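Side-chain contact in dihydropteroate synthase (Anaplasma phagocytophilum, PDB 6UCZ), which probably catalyses the joining of 6-hydroxymethyl-dihydropterin pyrophosphate to p-aminobenzoate to give dihydropteroate in folate synthesis: residues Glu87-Arg92 with Ala118-Leu123. Sequence-based numbering, arbitrary orientation.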
loop_
_atom_site.group_PDB
_atom_site.type_symbol
_atom_site.label_atom_id
_atom_site.label_comp_id
_atom_site.label_asym_id
_atom_site.label_seq_id
_atom_site.Cartn_x
_atom_site.Cartn_y
_atom_site.Cartn_z
ATOM N N GLU A 87 -6.431 -17.242 9.772
ATOM C CA GLU A 87 -7.759 -17.823 9.591
ATOM C C GLU A 87 -8.854 -16.805 9.892
ATOM O O GLU A 87 -9.848 -16.710 9.162
ATOM C CB GLU A 87 -7.933 -19.062 10.470
ATOM C CG GLU A 87 -7.105 -20.279 10.062
ATOM C CD GLU A 87 -5.708 -20.280 10.658
ATOM O OE1 GLU A 87 -5.335 -19.295 11.330
ATOM O OE2 GLU A 87 -4.988 -21.289 10.490
ATOM N N GLU A 88 -8.713 -16.067 10.994
ATOM C CA GLU A 88 -9.658 -14.993 11.278
ATOM C C GLU A 88 -9.619 -13.942 10.179
ATOM O O GLU A 88 -10.665 -13.435 9.754
ATOM C CB GLU A 88 -9.357 -14.395 12.646
ATOM C CG GLU A 88 -9.660 -15.383 13.750
ATOM C CD GLU A 88 -8.984 -15.048 15.061
ATOM O OE1 GLU A 88 -8.187 -14.080 15.094
ATOM O OE2 GLU A 88 -9.243 -15.772 16.053
ATOM N N GLU A 89 -8.420 -13.606 9.703
ATOM C CA GLU A 89 -8.297 -12.647 8.612
ATOM C C GLU A 89 -9.104 -13.095 7.402
ATOM O O GLU A 89 -9.868 -12.313 6.824
ATOM C CB GLU A 89 -6.828 -12.486 8.229
ATOM C CG GLU A 89 -6.596 -11.536 7.063
ATOM C CD GLU A 89 -5.176 -11.623 6.532
ATOM O OE1 GLU A 89 -4.626 -12.742 6.520
ATOM O OE2 GLU A 89 -4.608 -10.581 6.130
ATOM N N TRP A 90 -8.972 -14.373 7.027
ATOM C CA TRP A 90 -9.639 -14.865 5.828
ATOM C C TRP A 90 -11.152 -14.924 5.997
ATOM O O TRP A 90 -11.888 -14.654 5.044
ATOM C CB TRP A 90 -9.108 -16.249 5.430
ATOM C CG TRP A 90 -9.743 -16.694 4.145
ATOM C CD1 TRP A 90 -10.559 -17.779 3.959
ATOM C CD2 TRP A 90 -9.696 -16.006 2.884
ATOM N NE1 TRP A 90 -10.986 -17.829 2.649
ATOM C CE2 TRP A 90 -10.474 -16.750 1.972
ATOM C CE3 TRP A 90 -9.047 -14.848 2.430
ATOM C CZ2 TRP A 90 -10.626 -16.372 0.637
ATOM C CZ3 TRP A 90 -9.204 -14.471 1.104
ATOM C CH2 TRP A 90 -9.988 -15.233 0.224
ATOM N N SER A 91 -11.641 -15.276 7.192
ATOM C CA SER A 91 -13.089 -15.312 7.389
ATOM C C SER A 91 -13.724 -13.930 7.226
ATOM O O SER A 91 -14.895 -13.834 6.842
ATOM C CB SER A 91 -13.434 -15.924 8.752
ATOM O OG SER A 91 -13.161 -15.033 9.813
ATOM N N ARG A 92 -12.981 -12.850 7.495
ATOM C CA ARG A 92 -13.540 -11.523 7.243
ATOM C C ARG A 92 -13.564 -11.204 5.757
ATOM O O ARG A 92 -14.471 -10.509 5.289
ATOM C CB ARG A 92 -12.748 -10.428 7.964
ATOM C CG ARG A 92 -12.758 -10.463 9.481
ATOM C CD ARG A 92 -11.735 -9.457 10.010
ATOM N NE ARG A 92 -11.731 -9.355 11.467
ATOM C CZ ARG A 92 -11.064 -8.429 12.153
ATOM N NH1 ARG A 92 -11.128 -8.413 13.479
ATOM N NH2 ARG A 92 -10.334 -7.519 11.519
ATOM N N ALA A 118 0.822 -15.404 3.395
ATOM C CA ALA A 118 0.838 -15.996 2.059
ATOM C C ALA A 118 -0.449 -16.763 1.758
ATOM O O ALA A 118 -0.947 -16.726 0.628
ATOM C CB ALA A 118 2.052 -16.914 1.903
ATOM N N LYS A 119 -1.005 -17.460 2.752
ATOM C CA LYS A 119 -2.234 -18.219 2.524
ATOM C C LYS A 119 -3.389 -17.305 2.145
ATOM O O LYS A 119 -4.185 -17.631 1.258
ATOM C CB LYS A 119 -2.599 -19.027 3.767
ATOM C CG LYS A 119 -3.819 -19.936 3.596
ATOM C CD LYS A 119 -3.769 -20.786 2.333
ATOM C CE LYS A 119 -2.969 -22.057 2.535
ATOM N NZ LYS A 119 -3.410 -23.125 1.590
ATOM N N THR A 120 -3.497 -16.156 2.809
ATOM C CA THR A 120 -4.545 -15.211 2.446
ATOM C C THR A 120 -4.337 -14.688 1.033
ATOM O O THR A 120 -5.290 -14.603 0.251
ATOM C CB THR A 120 -4.594 -14.075 3.465
ATOM O OG1 THR A 120 -5.143 -14.579 4.692
ATOM C CG2 THR A 120 -5.435 -12.903 2.944
ATOM N N ALA A 121 -3.091 -14.364 0.674
ATOM C CA ALA A 121 -2.819 -13.934 -0.693
ATOM C C ALA A 121 -3.195 -15.021 -1.684
ATOM O O ALA A 121 -3.799 -14.737 -2.722
ATOM C CB ALA A 121 -1.349 -13.548 -0.852
ATOM N N GLU A 122 -2.873 -16.284 -1.360
ATOM C CA GLU A 122 -3.197 -17.393 -2.248
ATOM C C GLU A 122 -4.704 -17.548 -2.422
ATOM O O GLU A 122 -5.189 -17.776 -3.538
ATOM C CB GLU A 122 -2.585 -18.686 -1.697
ATOM C CG GLU A 122 -2.945 -19.932 -2.461
ATOM C CD GLU A 122 -2.343 -21.166 -1.838
ATOM O OE1 GLU A 122 -2.305 -21.242 -0.593
ATOM O OE2 GLU A 122 -1.899 -22.052 -2.591
ATOM N N LEU A 123 -5.463 -17.456 -1.327
ATOM C CA LEU A 123 -6.910 -17.593 -1.440
ATOM C C LEU A 123 -7.506 -16.425 -2.211
ATOM O O LEU A 123 -8.380 -16.614 -3.068
ATOM C CB LEU A 123 -7.532 -17.708 -0.051
ATOM C CG LEU A 123 -7.276 -19.056 0.638
ATOM C CD1 LEU A 123 -7.852 -19.071 2.041
ATOM C CD2 LEU A 123 -7.835 -20.213 -0.188
#
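Trp90 and Thr120 bring the helical turns 87-92 and 118-123 nearest each other, their CA atoms 6.1 Å apart. The axes run in nearly the same direction, at 25° to one another, and come within 9.8 Å. Across the gap, Trp90 and Leu123 form the apolar half of the contact. The indole reaches over to the second helix because its first torsion places CG opposite the backbone N, and it presents one face to Leu123. Methyl CD1 of Leu123 sits over that face, 3.4 Å from the centroid of the five-membered ring and 7° off its normal, a CH-pi contact. CB of Leu123 continues along the same indole towards the six-membered ring, 3.4 Å from Trp90 CZ2. The methyl CG2 of Thr120 is a looser neighbour of the benzo ring, 4.1 Å from Trp90 CE3.

In the TIM barrel of dihydropteroate synthase, these are helices packed side by side on the outside of the barrel, with helix 97-106 and then strand 110-115 between them in the chain. Thr120 and Ala121 rest on that strand, while the side chain of Glu89 lies about 10 Å from the bound pterin monophosphate.

The polar half is buried. Thr120 OG1 donates to Glu89 OE1 over 2.6 Å, arriving from above the carboxylate, 55° out of its plane. The extended glutamate chain carries its carboxylate across to the threonine. Asn117 ND2 also bonds to Glu89 OE1 and Thr115 OG1 to OE2, so both carboxylate oxygens are engaged and the rotation of the group is restrained. Gln86 NE2, just before the first segment, gives Thr120 OG1 a second hydrogen-bond partner.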